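Putative zinc protease (Bordetella pertussis, PDB 3IH6) probably acts as a zinc-dependent metalloendopeptidase of the peptidase M16 family; this chain is one piece of it, covering part of an inactive M16 domain. Local coordinates at residues Leu63-Gly74 and Met86-Met95. Residues are numbered along the deposited sequence; the frame is centred on the assembly and turned at random.
Sequences LVPTKLASGVFG and MFGAQLQPGM
The ring of F73 carries G88 CA over one face, 3.6 Å from the ring centroid and displaced toward the rim, a CH-pi contact; at the ring edge CE2 meets the selenomethionine methyl CE of M86, and the ring of Y4 from strand 2-6 also meets it, the planes about 20° apart. The F87 ring approaches G74 obliquely, CD1 3.6 Å from G74 CA. This is the antiparallel beta hairpin of strands 71-77 and 84-90, inside the five-stranded sheet of an M16-type domain. With chi1 at 61°, F73 CG is wedged between the two backbone arms of its own residue, which brings the ring over G88, whose lack of a side chain leaves room for it. F73 N bonds to G88 O at 2.9 Å, well above the carbonyl plane. The A89 methyl, on the same face as V72 and F87, meets A69 CB and L63 CD1; L63 also touches helix 97-109. Where strand 71-77 begins, S70 and G71 together oppose Q90 in a classic beta bulge: Q90 O receives S70 N, at a separation short enough to be doubtful in detail, and more weakly G71 N. Beyond it the extended M95 side chain reaches back to the loop, its SE 3.2 Å from L68 O.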
loop_
_atom_site.group_PDB
_atom_site.type_symbol
_atom_site.label_atom_id
_atom_site.label_comp_id
_atom_site.label_asym_id
_atom_site.label_seq_id
_atom_site.Cartn_x
_atom_site.Cartn_y
_atom_site.Cartn_z
ATOM N N LEU E 63 5.335 -27.933 16.967
ATOM C CA LEU E 63 4.280 -28.553 16.160
ATOM C C LEU E 63 4.647 -29.031 14.747
ATOM O O LEU E 63 4.012 -29.937 14.224
ATOM C CB LEU E 63 3.062 -27.618 16.121
ATOM C CG LEU E 63 2.557 -27.202 17.521
ATOM C CD1 LEU E 63 1.466 -26.160 17.462
ATOM C CD2 LEU E 63 2.067 -28.425 18.224
ATOM N N VAL E 64 5.629 -28.393 14.115
ATOM C CA VAL E 64 5.871 -28.578 12.671
ATOM C C VAL E 64 6.992 -29.577 12.347
ATOM O O VAL E 64 6.757 -30.526 11.601
ATOM C CB VAL E 64 6.079 -27.227 11.898
ATOM C CG1 VAL E 64 6.255 -27.494 10.413
ATOM C CG2 VAL E 64 4.863 -26.287 12.100
ATOM N N PRO E 65 8.203 -29.393 12.916
ATOM C CA PRO E 65 9.198 -30.447 12.625
ATOM C C PRO E 65 8.709 -31.789 13.160
ATOM O O PRO E 65 9.108 -32.850 12.666
ATOM C CB PRO E 65 10.438 -30.013 13.418
ATOM C CG PRO E 65 10.230 -28.524 13.705
ATOM C CD PRO E 65 8.725 -28.362 13.832
ATOM N N THR E 66 7.851 -31.736 14.172
ATOM C CA THR E 66 7.316 -32.953 14.783
ATOM C C THR E 66 6.173 -33.538 13.931
ATOM O O THR E 66 5.659 -34.606 14.222
ATOM C CB THR E 66 6.827 -32.667 16.208
ATOM O OG1 THR E 66 6.056 -31.467 16.180
ATOM C CG2 THR E 66 8.021 -32.435 17.167
ATOM N N LYS E 67 5.788 -32.808 12.884
ATOM C CA LYS E 67 4.726 -33.195 11.945
ATOM C C LYS E 67 3.326 -33.182 12.563
ATOM O O LYS E 67 2.431 -33.841 12.058
ATOM C CB LYS E 67 4.994 -34.563 11.280
ATOM C CG LYS E 67 6.365 -34.756 10.678
ATOM C CD LYS E 67 6.720 -33.670 9.685
ATOM C CE LYS E 67 8.118 -33.893 9.134
ATOM N NZ LYS E 67 8.214 -35.256 8.557
ATOM N N LEU E 68 3.136 -32.422 13.640
ATOM C CA LEU E 68 1.813 -32.322 14.254
ATOM C C LEU E 68 0.972 -31.292 13.490
ATOM O O LEU E 68 -0.258 -31.386 13.399
ATOM C CB LEU E 68 1.926 -32.004 15.758
ATOM C CG LEU E 68 2.543 -33.127 16.617
ATOM C CD1 LEU E 68 2.755 -32.709 18.060
ATOM C CD2 LEU E 68 1.690 -34.393 16.558
ATOM N N ALA E 69 1.657 -30.340 12.874
ATOM C CA ALA E 69 0.976 -29.216 12.260
ATOM C C ALA E 69 1.687 -28.784 10.989
ATOM O O ALA E 69 2.864 -29.073 10.779
ATOM C CB ALA E 69 0.909 -28.065 13.250
ATOM N N SER E 70 0.940 -28.060 10.171
ATOM C CA SER E 70 1.355 -27.517 8.897
ATOM C C SER E 70 1.941 -26.105 9.050
ATOM O O SER E 70 2.793 -25.660 8.283
ATOM C CB SER E 70 0.089 -27.447 8.020
ATOM O OG SER E 70 0.433 -27.261 6.697
ATOM N N GLY E 71 1.453 -25.404 10.053
ATOM C CA GLY E 71 1.914 -24.084 10.407
ATOM C C GLY E 71 1.258 -23.692 11.726
ATOM O O GLY E 71 0.427 -24.449 12.255
ATOM N N VAL E 72 1.606 -22.502 12.224
ATOM C CA VAL E 72 1.135 -22.017 13.480
ATOM C C VAL E 72 0.809 -20.537 13.380
ATOM O O VAL E 72 1.358 -19.828 12.537
ATOM C CB VAL E 72 2.151 -22.254 14.665
ATOM C CG1 VAL E 72 2.469 -23.727 14.844
ATOM C CG2 VAL E 72 3.448 -21.376 14.540
ATOM N N PHE E 73 -0.058 -20.062 14.273
ATOM C CA PHE E 73 -0.392 -18.636 14.272
ATOM C C PHE E 73 -0.652 -18.100 15.654
ATOM O O PHE E 73 -0.998 -18.840 16.551
ATOM C CB PHE E 73 -1.577 -18.345 13.317
ATOM C CG PHE E 73 -2.847 -19.056 13.682
ATOM C CD1 PHE E 73 -3.150 -20.275 13.121
ATOM C CD2 PHE E 73 -3.757 -18.484 14.577
ATOM C CE1 PHE E 73 -4.315 -20.912 13.472
ATOM C CE2 PHE E 73 -4.913 -19.115 14.917
ATOM C CZ PHE E 73 -5.203 -20.321 14.373
ATOM N N GLY E 74 -0.480 -16.792 15.814
ATOM C CA GLY E 74 -0.643 -16.104 17.093
ATOM C C GLY E 74 -0.984 -14.640 16.821
ATOM O O GLY E 74 -0.231 -13.942 16.121
HETATM N N MSE E 86 -5.091 -15.089 20.427
HETATM C CA MSE E 86 -5.427 -16.310 19.763
HETATM C C MSE E 86 -4.204 -17.022 19.173
HETATM O O MSE E 86 -3.512 -16.474 18.317
HETATM C CB MSE E 86 -6.432 -16.011 18.644
HETATM C CG MSE E 86 -6.993 -17.208 18.112
HETATM SE SE MSE E 86 -8.040 -16.825 16.543
HETATM C CE MSE E 86 -8.759 -18.595 16.443
ATOM N N PHE E 87 -3.966 -18.253 19.618
ATOM C CA PHE E 87 -2.919 -19.074 19.045
ATOM C C PHE E 87 -3.564 -20.257 18.374
ATOM O O PHE E 87 -4.634 -20.729 18.785
ATOM C CB PHE E 87 -1.918 -19.530 20.104
ATOM C CG PHE E 87 -1.278 -18.384 20.853
ATOM C CD1 PHE E 87 -0.207 -17.696 20.305
ATOM C CD2 PHE E 87 -1.783 -17.965 22.075
ATOM C CE1 PHE E 87 0.357 -16.628 20.966
ATOM C CE2 PHE E 87 -1.187 -16.871 22.776
ATOM C CZ PHE E 87 -0.138 -16.208 22.213
ATOM N N GLY E 88 -2.937 -20.752 17.314
ATOM C CA GLY E 88 -3.491 -21.963 16.728
ATOM C C GLY E 88 -2.535 -22.678 15.826
ATOM O O GLY E 88 -1.394 -22.254 15.651
ATOM N N ALA E 89 -2.993 -23.790 15.267
ATOM C CA ALA E 89 -2.159 -24.560 14.361
ATOM C C ALA E 89 -2.977 -24.973 13.183
ATOM O O ALA E 89 -4.177 -25.230 13.308
ATOM C CB ALA E 89 -1.507 -25.796 15.058
ATOM N N GLN E 90 -2.307 -25.020 12.035
ATOM C CA GLN E 90 -2.895 -25.413 10.784
ATOM C C GLN E 90 -2.534 -26.885 10.579
ATOM O O GLN E 90 -1.361 -27.244 10.649
ATOM C CB GLN E 90 -2.255 -24.552 9.692
ATOM C CG GLN E 90 -3.112 -24.330 8.477
ATOM C CD GLN E 90 -2.401 -23.522 7.392
ATOM O OE1 GLN E 90 -1.178 -23.388 7.388
ATOM N NE2 GLN E 90 -3.174 -22.992 6.470
ATOM N N LEU E 91 -3.528 -27.728 10.328
ATOM C CA LEU E 91 -3.304 -29.143 10.107
ATOM C C LEU E 91 -3.516 -29.621 8.662
ATOM O O LEU E 91 -4.186 -28.991 7.845
ATOM C CB LEU E 91 -4.151 -29.982 11.073
ATOM C CG LEU E 91 -3.632 -30.196 12.500
ATOM C CD1 LEU E 91 -3.265 -28.901 13.203
ATOM C CD2 LEU E 91 -4.636 -30.954 13.339
ATOM N N GLN E 92 -2.888 -30.749 8.372
ATOM C CA GLN E 92 -3.022 -31.479 7.139
ATOM C C GLN E 92 -4.118 -32.471 7.428
ATOM O O GLN E 92 -4.347 -32.793 8.600
ATOM C CB GLN E 92 -1.721 -32.249 6.932
ATOM C CG GLN E 92 -1.452 -32.814 5.567
ATOM C CD GLN E 92 -0.014 -32.573 5.174
ATOM O OE1 GLN E 92 0.661 -31.736 5.788
ATOM N NE2 GLN E 92 0.470 -33.287 4.148
ATOM N N PRO E 93 -4.806 -32.961 6.373
ATOM C CA PRO E 93 -5.744 -34.053 6.586
ATOM C C PRO E 93 -4.989 -35.256 7.108
ATOM O O PRO E 93 -3.898 -35.560 6.616
ATOM C CB PRO E 93 -6.271 -34.350 5.174
ATOM C CG PRO E 93 -6.024 -33.109 4.405
ATOM C CD PRO E 93 -4.773 -32.534 4.960
ATOM N N GLY E 94 -5.553 -35.915 8.113
ATOM C CA GLY E 94 -4.924 -37.093 8.710
ATOM C C GLY E 94 -4.250 -36.873 10.054
ATOM O O GLY E 94 -4.153 -37.807 10.837
HETATM N N MSE E 95 -3.769 -35.657 10.326
HETATM C CA MSE E 95 -3.100 -35.371 11.589
HETATM C C MSE E 95 -4.098 -35.280 12.743
HETATM O O MSE E 95 -5.221 -34.809 12.573
HETATM C CB MSE E 95 -2.287 -34.074 11.503
HETATM C CG MSE E 95 -1.194 -34.063 10.423
HETATM SE SE MSE E 95 -0.334 -32.314 10.335
HETATM C CE MSE E 95 1.105 -32.716 9.060
#